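Local coordinates for protein allantoicase (PDB 1O59) that hydrolyses allantoate to (S)-ureidoglycolate and urea, a step of allantoin degradation that lets yeast use purines as a secondary nitrogen source, at residues 232-237 / 348-353; 274-279 / 324-329; 287-292 / 337-342. All coordinates share one frame; numbering follows the deposited sequence.

Contact 1 (232-237 / 348-353)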
loop_
_atom_site.group_PDB
_atom_site.type_symbol
_atom_site.label_atom_id
_atom_site.label_comp_id
_atom_site.label_asym_id
_atom_site.label_seq_id
_atom_site.Cartn_x
_atom_site.Cartn_y
_atom_site.Cartn_z
ATOM N N ASN A 232 -1.210 6.173 3.532
ATOM C CA ASN A 232 -2.416 6.767 3.027
ATOM C C ASN A 232 -2.185 8.177 2.508
ATOM O O ASN A 232 -3.022 8.700 1.780
ATOM C CB ASN A 232 -3.514 6.788 4.099
ATOM C CG ASN A 232 -4.069 5.399 4.409
ATOM O OD1 ASN A 232 -3.876 4.461 3.613
ATOM N ND2 ASN A 232 -4.764 5.256 5.561
ATOM N N LEU A 233 -1.076 8.802 2.886
ATOM C CA LEU A 233 -0.786 10.189 2.470
ATOM C C LEU A 233 -0.585 10.372 0.962
ATOM O O LEU A 233 -0.684 11.475 0.456
ATOM C CB LEU A 233 0.480 10.679 3.152
ATOM C CG LEU A 233 0.356 10.959 4.658
ATOM C CD1 LEU A 233 1.752 11.199 5.215
ATOM C CD2 LEU A 233 -0.585 12.154 4.961
ATOM N N LEU A 234 -0.258 9.270 0.279
ATOM C CA LEU A 234 0.221 9.294 -1.072
ATOM C C LEU A 234 -0.808 8.690 -2.024
ATOM O O LEU A 234 -0.522 8.448 -3.203
ATOM C CB LEU A 234 1.540 8.506 -1.118
ATOM C CG LEU A 234 2.508 8.719 0.051
ATOM C CD1 LEU A 234 3.706 7.818 -0.039
ATOM C CD2 LEU A 234 3.003 10.172 0.149
ATOM N N LEU A 235 -2.018 8.458 -1.533
ATOM C CA LEU A 235 -3.009 7.730 -2.319
ATOM C C LEU A 235 -3.749 8.613 -3.330
ATOM O O LEU A 235 -3.796 9.814 -3.202
ATOM C CB LEU A 235 -4.036 7.069 -1.388
ATOM C CG LEU A 235 -3.483 5.981 -0.465
ATOM C CD1 LEU A 235 -4.620 5.471 0.399
ATOM C CD2 LEU A 235 -2.858 4.842 -1.266
ATOM N N PRO A 236 -4.394 7.999 -4.295
ATOM C CA PRO A 236 -5.259 8.755 -5.179
ATOM C C PRO A 236 -6.474 9.287 -4.414
ATOM O O PRO A 236 -6.904 8.675 -3.407
ATOM C CB PRO A 236 -5.711 7.735 -6.255
ATOM C CG PRO A 236 -4.951 6.460 -6.005
ATOM C CD PRO A 236 -4.408 6.554 -4.585
ATOM N N GLY A 237 -7.021 10.403 -4.911
ATOM C CA GLY A 237 -8.239 10.963 -4.389
ATOM C C GLY A 237 -8.072 11.653 -3.064
ATOM O O GLY A 237 -6.991 11.702 -2.475
ATOM N N LYS A 348 -5.037 13.939 5.438
ATOM C CA LYS A 348 -5.410 12.966 4.392
ATOM C C LYS A 348 -4.294 12.709 3.349
ATOM O O LYS A 348 -4.002 11.577 3.024
ATOM C CB LYS A 348 -6.688 13.414 3.680
ATOM C CG LYS A 348 -7.421 12.332 2.891
ATOM C CD LYS A 348 -7.881 11.172 3.793
ATOM C CE LYS A 348 -9.196 11.444 4.432
ATOM N NZ LYS A 348 -10.282 11.219 3.411
ATOM N N ARG A 349 -3.717 13.773 2.799
ATOM C CA ARG A 349 -2.757 13.632 1.725
ATOM C C ARG A 349 -1.688 14.679 1.781
ATOM O O ARG A 349 -1.879 15.772 2.357
ATOM C CB ARG A 349 -3.441 13.746 0.371
ATOM C CG ARG A 349 -4.552 12.727 0.113
ATOM C CD ARG A 349 -4.093 11.308 -0.161
ATOM N NE ARG A 349 -5.253 10.497 -0.491
ATOM C CZ ARG A 349 -5.913 9.732 0.342
ATOM N NH1 ARG A 349 -5.558 9.607 1.598
ATOM N NH2 ARG A 349 -6.984 9.109 -0.076
ATOM N N ILE A 350 -0.544 14.320 1.191
ATOM C CA ILE A 350 0.462 15.302 0.787
ATOM C C ILE A 350 0.887 15.117 -0.681
ATOM O O ILE A 350 1.066 13.999 -1.193
ATOM C CB ILE A 350 1.680 15.353 1.765
ATOM C CG1 ILE A 350 2.595 16.535 1.379
ATOM C CG2 ILE A 350 2.478 14.038 1.780
ATOM C CD1 ILE A 350 3.662 16.831 2.401
ATOM N N ARG A 351 0.976 16.251 -1.359
ATOM C CA ARG A 351 1.258 16.285 -2.777
ATOM C C ARG A 351 2.429 17.183 -2.909
ATOM O O ARG A 351 2.435 18.243 -2.304
ATOM C CB ARG A 351 0.100 16.869 -3.606
ATOM C CG ARG A 351 -1.262 16.370 -3.243
ATOM C CD ARG A 351 -1.376 14.884 -3.309
ATOM N NE ARG A 351 -2.745 14.441 -3.368
ATOM C CZ ARG A 351 -3.126 13.176 -3.392
ATOM N NH1 ARG A 351 -2.221 12.198 -3.348
ATOM N NH2 ARG A 351 -4.429 12.891 -3.464
ATOM N N VAL A 352 3.405 16.757 -3.692
ATOM C CA VAL A 352 4.604 17.530 -3.958
ATOM C C VAL A 352 4.761 17.607 -5.462
ATOM O O VAL A 352 5.340 16.713 -6.100
ATOM C CB VAL A 352 5.843 16.878 -3.315
ATOM C CG1 VAL A 352 7.062 17.715 -3.542
ATOM C CG2 VAL A 352 5.608 16.667 -1.809
ATOM N N TRP A 353 4.220 18.677 -6.026
ATOM C CA TRP A 353 4.291 18.891 -7.462
ATOM C C TRP A 353 5.592 19.574 -7.907
ATOM O O TRP A 353 5.986 20.603 -7.381
ATOM C CB TRP A 353 3.108 19.704 -7.923
ATOM C CG TRP A 353 1.818 18.949 -7.917
ATOM C CD1 TRP A 353 0.894 18.928 -6.937
ATOM C CD2 TRP A 353 1.293 18.148 -8.984
ATOM N NE1 TRP A 353 -0.173 18.145 -7.306
ATOM C CE2 TRP A 353 0.042 17.672 -8.573
ATOM C CE3 TRP A 353 1.756 17.791 -10.245
ATOM C CZ2 TRP A 353 -0.737 16.846 -9.363
ATOM C CZ3 TRP A 353 0.983 16.967 -11.029
ATOM C CH2 TRP A 353 -0.253 16.513 -10.589
#

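Contact 2 (274-279 / 324-329)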
loop_
_atom_site.group_PDB
_atom_site.type_symbol
_atom_site.label_atom_id
_atom_site.label_comp_id
_atom_site.label_asym_id
_atom_site.label_seq_id
_atom_site.Cartn_x
_atom_site.Cartn_y
_atom_site.Cartn_z
ATOM N N ILE A 274 3.481 22.533 -2.984
ATOM C CA ILE A 274 3.174 21.494 -2.012
ATOM C C ILE A 274 1.744 21.671 -1.482
ATOM O O ILE A 274 1.299 22.766 -1.187
ATOM C CB ILE A 274 4.216 21.452 -0.897
ATOM C CG1 ILE A 274 5.583 21.099 -1.506
ATOM C CG2 ILE A 274 3.807 20.431 0.149
ATOM C CD1 ILE A 274 6.741 20.920 -0.507
ATOM N N ILE A 275 1.027 20.559 -1.417
ATOM C CA ILE A 275 -0.359 20.536 -0.954
ATOM C C ILE A 275 -0.503 19.609 0.256
ATOM O O ILE A 275 -0.149 18.446 0.197
ATOM C CB ILE A 275 -1.314 20.079 -2.080
ATOM C CG1 ILE A 275 -1.087 20.902 -3.354
ATOM C CG2 ILE A 275 -2.759 20.191 -1.603
ATOM C CD1 ILE A 275 -1.992 20.460 -4.506
ATOM N N VAL A 276 -1.021 20.153 1.345
ATOM C CA VAL A 276 -1.336 19.378 2.533
ATOM C C VAL A 276 -2.856 19.425 2.725
ATOM O O VAL A 276 -3.458 20.499 2.884
ATOM C CB VAL A 276 -0.578 19.925 3.733
ATOM C CG1 VAL A 276 -0.881 19.150 4.975
ATOM C CG2 VAL A 276 0.882 19.863 3.473
ATOM N N ASP A 277 -3.454 18.236 2.681
ATOM C CA ASP A 277 -4.896 18.067 2.654
ATOM C C ASP A 277 -5.409 17.423 3.927
ATOM O O ASP A 277 -5.045 16.286 4.254
ATOM C CB ASP A 277 -5.248 17.185 1.466
ATOM C CG ASP A 277 -6.722 17.158 1.158
ATOM O OD1 ASP A 277 -7.577 17.774 1.868
ATOM O OD2 ASP A 277 -7.096 16.556 0.143
ATOM N N THR A 278 -6.253 18.155 4.647
ATOM C CA THR A 278 -6.883 17.667 5.885
ATOM C C THR A 278 -8.337 17.229 5.684
ATOM O O THR A 278 -9.114 17.232 6.618
ATOM C CB THR A 278 -6.826 18.768 6.944
ATOM O OG1 THR A 278 -7.378 19.983 6.418
ATOM C CG2 THR A 278 -5.361 19.110 7.294
ATOM N N ALA A 279 -8.693 16.872 4.451
ATOM C CA ALA A 279 -10.018 16.332 4.117
ATOM C C ALA A 279 -10.522 15.391 5.210
ATOM O O ALA A 279 -9.798 14.491 5.645
ATOM C CB ALA A 279 -9.998 15.606 2.753
ATOM N N HIS A 324 -4.488 22.711 1.631
ATOM C CA HIS A 324 -3.588 23.857 1.831
ATOM C C HIS A 324 -2.497 23.804 0.773
ATOM O O HIS A 324 -1.801 22.815 0.665
ATOM C CB HIS A 324 -2.945 23.809 3.217
ATOM C CG HIS A 324 -3.927 23.708 4.342
ATOM N ND1 HIS A 324 -4.490 22.512 4.729
ATOM C CD2 HIS A 324 -4.420 24.649 5.178
ATOM C CE1 HIS A 324 -5.292 22.728 5.756
ATOM N NE2 HIS A 324 -5.273 24.017 6.046
ATOM N N VAL A 325 -2.363 24.874 0.013
ATOM C CA VAL A 325 -1.479 24.923 -1.144
ATOM C C VAL A 325 -0.332 25.912 -0.892
ATOM O O VAL A 325 -0.546 27.119 -0.785
ATOM C CB VAL A 325 -2.261 25.375 -2.430
ATOM C CG1 VAL A 325 -1.304 25.515 -3.639
ATOM C CG2 VAL A 325 -3.423 24.416 -2.719
ATOM N N TYR A 326 0.885 25.377 -0.817
ATOM C CA TYR A 326 2.088 26.173 -0.619
ATOM C C TYR A 326 2.838 26.255 -1.938
ATOM O O TYR A 326 3.329 25.258 -2.449
ATOM C CB TYR A 326 2.943 25.561 0.492
ATOM C CG TYR A 326 2.126 25.342 1.732
ATOM C CD1 TYR A 326 1.681 26.412 2.499
ATOM C CD2 TYR A 326 1.714 24.076 2.087
ATOM C CE1 TYR A 326 0.897 26.203 3.627
ATOM C CE2 TYR A 326 0.921 23.848 3.202
ATOM C CZ TYR A 326 0.521 24.897 3.980
ATOM O OH TYR A 326 -0.244 24.624 5.098
ATOM N N GLU A 327 2.897 27.447 -2.505
ATOM C CA GLU A 327 3.674 27.641 -3.721
ATOM C C GLU A 327 5.118 27.890 -3.338
ATOM O O GLU A 327 5.415 28.765 -2.551
ATOM C CB GLU A 327 3.057 28.707 -4.624
ATOM C CG GLU A 327 2.019 28.054 -5.559
ATOM C CD GLU A 327 0.816 28.929 -5.910
ATOM O OE1 GLU A 327 0.987 30.177 -5.989
ATOM O OE2 GLU A 327 -0.298 28.360 -6.138
ATOM N N ILE A 328 5.983 27.017 -3.828
ATOM C CA ILE A 328 7.375 26.937 -3.424
ATOM C C ILE A 328 8.213 27.517 -4.553
ATOM O O ILE A 328 9.025 28.385 -4.321
ATOM C CB ILE A 328 7.785 25.436 -3.126
ATOM C CG1 ILE A 328 6.960 24.866 -1.993
ATOM C CG2 ILE A 328 9.224 25.331 -2.702
ATOM C CD1 ILE A 328 6.923 25.794 -0.764
ATOM N N ARG A 329 7.991 27.000 -5.760
ATOM C CA ARG A 329 8.670 27.420 -6.967
ATOM C C ARG A 329 10.164 27.546 -6.755
ATOM O O ARG A 329 10.752 28.579 -7.011
ATOM C CB ARG A 329 8.066 28.715 -7.467
ATOM C CG ARG A 329 6.598 28.592 -7.769
ATOM C CD ARG A 329 6.119 29.563 -8.832
ATOM N NE ARG A 329 4.706 29.340 -9.138
ATOM C CZ ARG A 329 3.676 30.007 -8.588
ATOM N NH1 ARG A 329 3.878 30.999 -7.712
ATOM N NH2 ARG A 329 2.425 29.695 -8.951
#

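Contact 3 (287-292 / 337-342)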
loop_
_atom_site.group_PDB
_atom_site.type_symbol
_atom_site.label_atom_id
_atom_site.label_comp_id
_atom_site.label_asym_id
_atom_site.label_seq_id
_atom_site.Cartn_x
_atom_site.Cartn_y
_atom_site.Cartn_z
ATOM N N GLN A 287 -2.766 21.727 14.307
ATOM C CA GLN A 287 -2.845 23.147 14.529
ATOM C C GLN A 287 -1.912 23.871 13.569
ATOM O O GLN A 287 -2.251 24.945 13.081
ATOM C CB GLN A 287 -2.493 23.463 15.974
ATOM C CG GLN A 287 -2.578 24.896 16.300
ATOM C CD GLN A 287 -2.318 25.140 17.723
ATOM O OE1 GLN A 287 -1.676 24.330 18.390
ATOM N NE2 GLN A 287 -2.838 26.242 18.222
ATOM N N PHE A 288 -0.741 23.272 13.313
ATOM C CA PHE A 288 0.221 23.788 12.341
ATOM C C PHE A 288 0.868 22.649 11.635
ATOM O O PHE A 288 0.766 21.510 12.080
ATOM C CB PHE A 288 1.369 24.538 13.011
ATOM C CG PHE A 288 0.958 25.719 13.827
ATOM C CD1 PHE A 288 0.653 26.933 13.216
ATOM C CD2 PHE A 288 0.937 25.643 15.214
ATOM C CE1 PHE A 288 0.312 28.041 13.965
ATOM C CE2 PHE A 288 0.584 26.748 15.976
ATOM C CZ PHE A 288 0.271 27.943 15.340
ATOM N N ILE A 289 1.575 22.968 10.546
ATOM C CA ILE A 289 2.440 22.003 9.842
ATOM C C ILE A 289 3.728 22.665 9.349
ATOM O O ILE A 289 3.809 23.870 9.202
ATOM C CB ILE A 289 1.704 21.278 8.631
ATOM C CG1 ILE A 289 1.397 22.250 7.494
ATOM C CG2 ILE A 289 0.430 20.549 9.069
ATOM C CD1 ILE A 289 2.477 22.367 6.463
ATOM N N THR A 290 4.733 21.837 9.107
ATOM C CA THR A 290 5.895 22.230 8.322
ATOM C C THR A 290 6.204 21.108 7.336
ATOM O O THR A 290 5.772 19.994 7.521
ATOM C CB THR A 290 7.170 22.519 9.210
ATOM O OG1 THR A 290 7.582 21.328 9.897
ATOM C CG2 THR A 290 6.918 23.539 10.310
ATOM N N VAL A 291 6.958 21.419 6.296
ATOM C CA VAL A 291 7.441 20.416 5.389
ATOM C C VAL A 291 8.921 20.701 5.153
ATOM O O VAL A 291 9.273 21.820 4.806
ATOM C CB VAL A 291 6.696 20.446 4.048
ATOM C CG1 VAL A 291 7.185 19.311 3.148
ATOM C CG2 VAL A 291 5.175 20.376 4.263
ATOM N N GLU A 292 9.777 19.706 5.384
ATOM C CA GLU A 292 11.192 19.794 5.039
ATOM C C GLU A 292 11.493 18.822 3.947
ATOM O O GLU A 292 10.772 17.833 3.775
ATOM C CB GLU A 292 12.069 19.430 6.219
ATOM C CG GLU A 292 11.873 20.353 7.410
ATOM C CD GLU A 292 11.463 19.576 8.636
ATOM O OE1 GLU A 292 12.418 19.317 9.434
ATOM O OE2 GLU A 292 10.218 19.198 8.743
ATOM N N VAL A 337 10.946 14.034 1.646
ATOM C CA VAL A 337 10.308 15.125 2.367
ATOM C C VAL A 337 9.848 14.645 3.747
ATOM O O VAL A 337 9.569 13.479 3.957
ATOM C CB VAL A 337 9.124 15.764 1.575
ATOM C CG1 VAL A 337 9.605 16.315 0.247
ATOM C CG2 VAL A 337 7.969 14.780 1.356
ATOM N N LYS A 338 9.805 15.565 4.699
ATOM C CA LYS A 338 9.323 15.262 6.050
ATOM C C LYS A 338 8.167 16.193 6.292
ATOM O O LYS A 338 8.302 17.388 6.152
ATOM C CB LYS A 338 10.451 15.457 7.100
ATOM C CG LYS A 338 10.045 15.240 8.565
ATOM C CD LYS A 338 11.276 14.974 9.543
ATOM C CE LYS A 338 12.168 16.170 9.795
ATOM N NZ LYS A 338 13.556 15.770 10.190
ATOM N N LEU A 339 7.017 15.628 6.626
ATOM C CA LEU A 339 5.839 16.407 6.969
ATOM C C LEU A 339 5.743 16.331 8.473
ATOM O O LEU A 339 5.834 15.261 9.033
ATOM C CB LEU A 339 4.578 15.822 6.305
ATOM C CG LEU A 339 3.225 16.266 6.900
ATOM C CD1 LEU A 339 2.964 17.782 6.698
ATOM C CD2 LEU A 339 2.069 15.413 6.304
ATOM N N THR A 340 5.592 17.478 9.114
ATOM C CA THR A 340 5.569 17.569 10.554
ATOM C C THR A 340 4.237 18.197 10.863
ATOM O O THR A 340 3.865 19.209 10.238
ATOM C CB THR A 340 6.725 18.445 11.081
ATOM O OG1 THR A 340 8.019 17.870 10.756
ATOM C CG2 THR A 340 6.723 18.512 12.612
ATOM N N ILE A 341 3.488 17.555 11.760
ATOM C CA ILE A 341 2.179 18.059 12.201
ATOM C C ILE A 341 2.302 18.403 13.679
ATOM O O ILE A 341 3.019 17.711 14.431
ATOM C CB ILE A 341 1.023 17.058 11.914
ATOM C CG1 ILE A 341 1.151 15.739 12.698
ATOM C CG2 ILE A 341 0.937 16.755 10.415
ATOM C CD1 ILE A 341 0.035 14.744 12.390
ATOM N N ILE A 342 1.666 19.501 14.075
ATOM C CA ILE A 342 1.934 20.090 15.366
ATOM C C ILE A 342 0.621 20.372 16.055
ATOM O O ILE A 342 -0.242 21.006 15.468
ATOM C CB ILE A 342 2.734 21.383 15.205
ATOM C CG1 ILE A 342 4.105 21.084 14.640
ATOM C CG2 ILE A 342 2.921 22.070 16.522
ATOM C CD1 ILE A 342 4.615 22.187 13.766
#

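Contact 1 (232-237 / 348-353)
Arg-349 and Arg-351 reach from one strand into the loop 232-237 and take hold of its backbone carbonyls. Arg-351 meets Leu-235 O end-on, with NH1 at 2.9 Å and NH2 at 3.2 Å from that oxygen, which lies almost in the guanidinium plane. Its CB points away from the loop, and the bend at chi2 (-56°) brings the head back to it. The Arg-349 guanidinium is sandwiched: Leu-235 CB sits 3.6 Å above its centre, Lys-348 CG covers the other face nearer the rim, and Arg-351 NH2 lies in plane at its edge. NE donates to Gly-237 O (2.9 Å), and NH1 to Lys-348 O just before it and to Asp-244 O. Arginine suits both places, since a flat, many-handed donor can serve several carbonyls of a folded loop.

Lys-348 and Arg-349 both face Asp-277, a classic beta bulge in strand 346-354 of the C-terminal allantoicase repeat. One residue on, the backbone joins in: Ile-350 N bonds to a lone pair of Leu-233 O at 2.9 Å. Here the contact is buried and apolar. Ile-350 CG2 lies 4.1 Å from Leu-233 CB and 4.2 Å from Leu-234 CD2, with Ile-262 of strand 258-263 against all three side chains; branched aliphatic residues suit this buried ground.

The Pro-236 and Gly-237 end is the more exposed side. Gly-237, with a positive phi (74°) that favours glycine, is still held through its O by Arg-349 NE, but Pro-236 O receives just a weak bond from Arg-349 NH2, 3.4 Å long.

Contact 2 (274-279 / 324-329)
Antiparallel pairing of strands 270-277 and 323-331, in one sheet of the C-terminal repeat, brings Ile-274 opposite Tyr-326 and Val-276 opposite His-324 as hydrogen-bonded pairs, with Ile-275 and Val-325 as the non-hydrogen-bonded pair between them. Tyr-326 N meets Ile-274 O at 2.7 Å in a nearly straight bond (172°).

At the His-324 end one carbonyl does double duty. Val-276 O accepts from His-324 N at 2.7 Å and from His-324 ND1 at 2.9 Å, the two donors coming from opposite faces of the carbonyl plane. The ring leaves beside its own backbone N (chi1 -54°), which lets both nitrogens converge on the same oxygen, and that oxygen lies in the ring plane. Thr-278 crosses at about a right angle, its OG1 3.5 Å from His-324 CE1; the hydroxyl's hydrogen bonds go to Gly-319 O and Lys-322 N.

On the same face Val-276 CG2 meets the edge of the Tyr-326 ring, 4.0 Å from CE2, and Ile-274 CG1 packs 4.0 Å from Ile-328 CG1. Beta-branched residues such as Ile-274 and Val-276, both buried, fit such extended backbone. On the opposite face of the sheet, Ile-275 CG1 lies 4.3 Å from Val-325 CG2, where Val-325 is exposed.

With ND1 donating to Val-276 O and NE2 hydrogen-bonded to Gly-319 N, the imidazole is held at both nitrogens, which is consistent with a tautomer protonated at ND1 and with little freedom for the ring to turn.

Contact 3 (287-292 / 337-342)
The Phe-288 ring meets Ile-342 at its edge, where CG2 of the isoleucine lies near the ring plane, while Lys-315 of strand 309-317 makes a cation-pi contact with the ring of Phe-288; behind the ring, Phe-288 CB packs on Ile-342 CD1. At the other end of the pairing the Glu-292 carboxylate is turned toward the opposing strand by a bend at chi2 (122°). Its OE1 lies 3.2 Å from Lys-338 CE and forms a long salt bridge to Lys-338 NZ (3.8 Å); OE2 is 3.3 Å from Thr-340 OG1, at most a weak bond. Lys-338 also has a cation-pi partner in Trp-309. Cutting Glu-292 back to an alanine removes the carboxylate, which is likely to leave Lys-338 without its acidic mate across the pair.

Thr-290 and Thr-340 lie side by side on this partly exposed face, with Thr-290 OG1 3.2 Å from Thr-340 CB; polar, beta-branched threonine suits a strand surface of this kind. On the other face the side chains of this pair are aliphatic and buried, with Trp-246 against Leu-339 and Ile-341. Leu-339 CD1 reaches between neighbours, 4.2 Å from both Ile-289 CB and Val-291 CG2, and Ile-289 CG2 meets Ile-341 CG2 at 4.1 Å.

Backbone bonds run along the whole length. Gln-287 and Phe-288 both face Ile-342, a classic beta bulge, and its O accepts from both their N atoms. The bulge closes an antiparallel strand pair with one face mixed and partly exposed, the other apolar and buried, as expected for a sheet of a beta sandwich.

In the fold
All three contacts belong to the second allantoicase repeat and describe two sheets packed against each other. Contacts 1 and 2 share one sheet, their centres about 10 Å apart, because strand 346-354 pairs with strand 270-277: Arg-351 O lies 2.9 Å from Ile-275 N. Contact 3 lies in the facing sheet, its centre about 11 Å from that of contact 2 and about 14 Å from that of contact 1. Between the sheets Tyr-326 OH meets Ile-289 CG1 at 3.8 Å, Ile-274 CD1 meets Val-291 CG1 at 4.0 Å, and Ile-350 CD1 meets Leu-339 CB at 4.1 Å. Along the chain, contacts 2 and 3 alternate within the loop closed by contact 1.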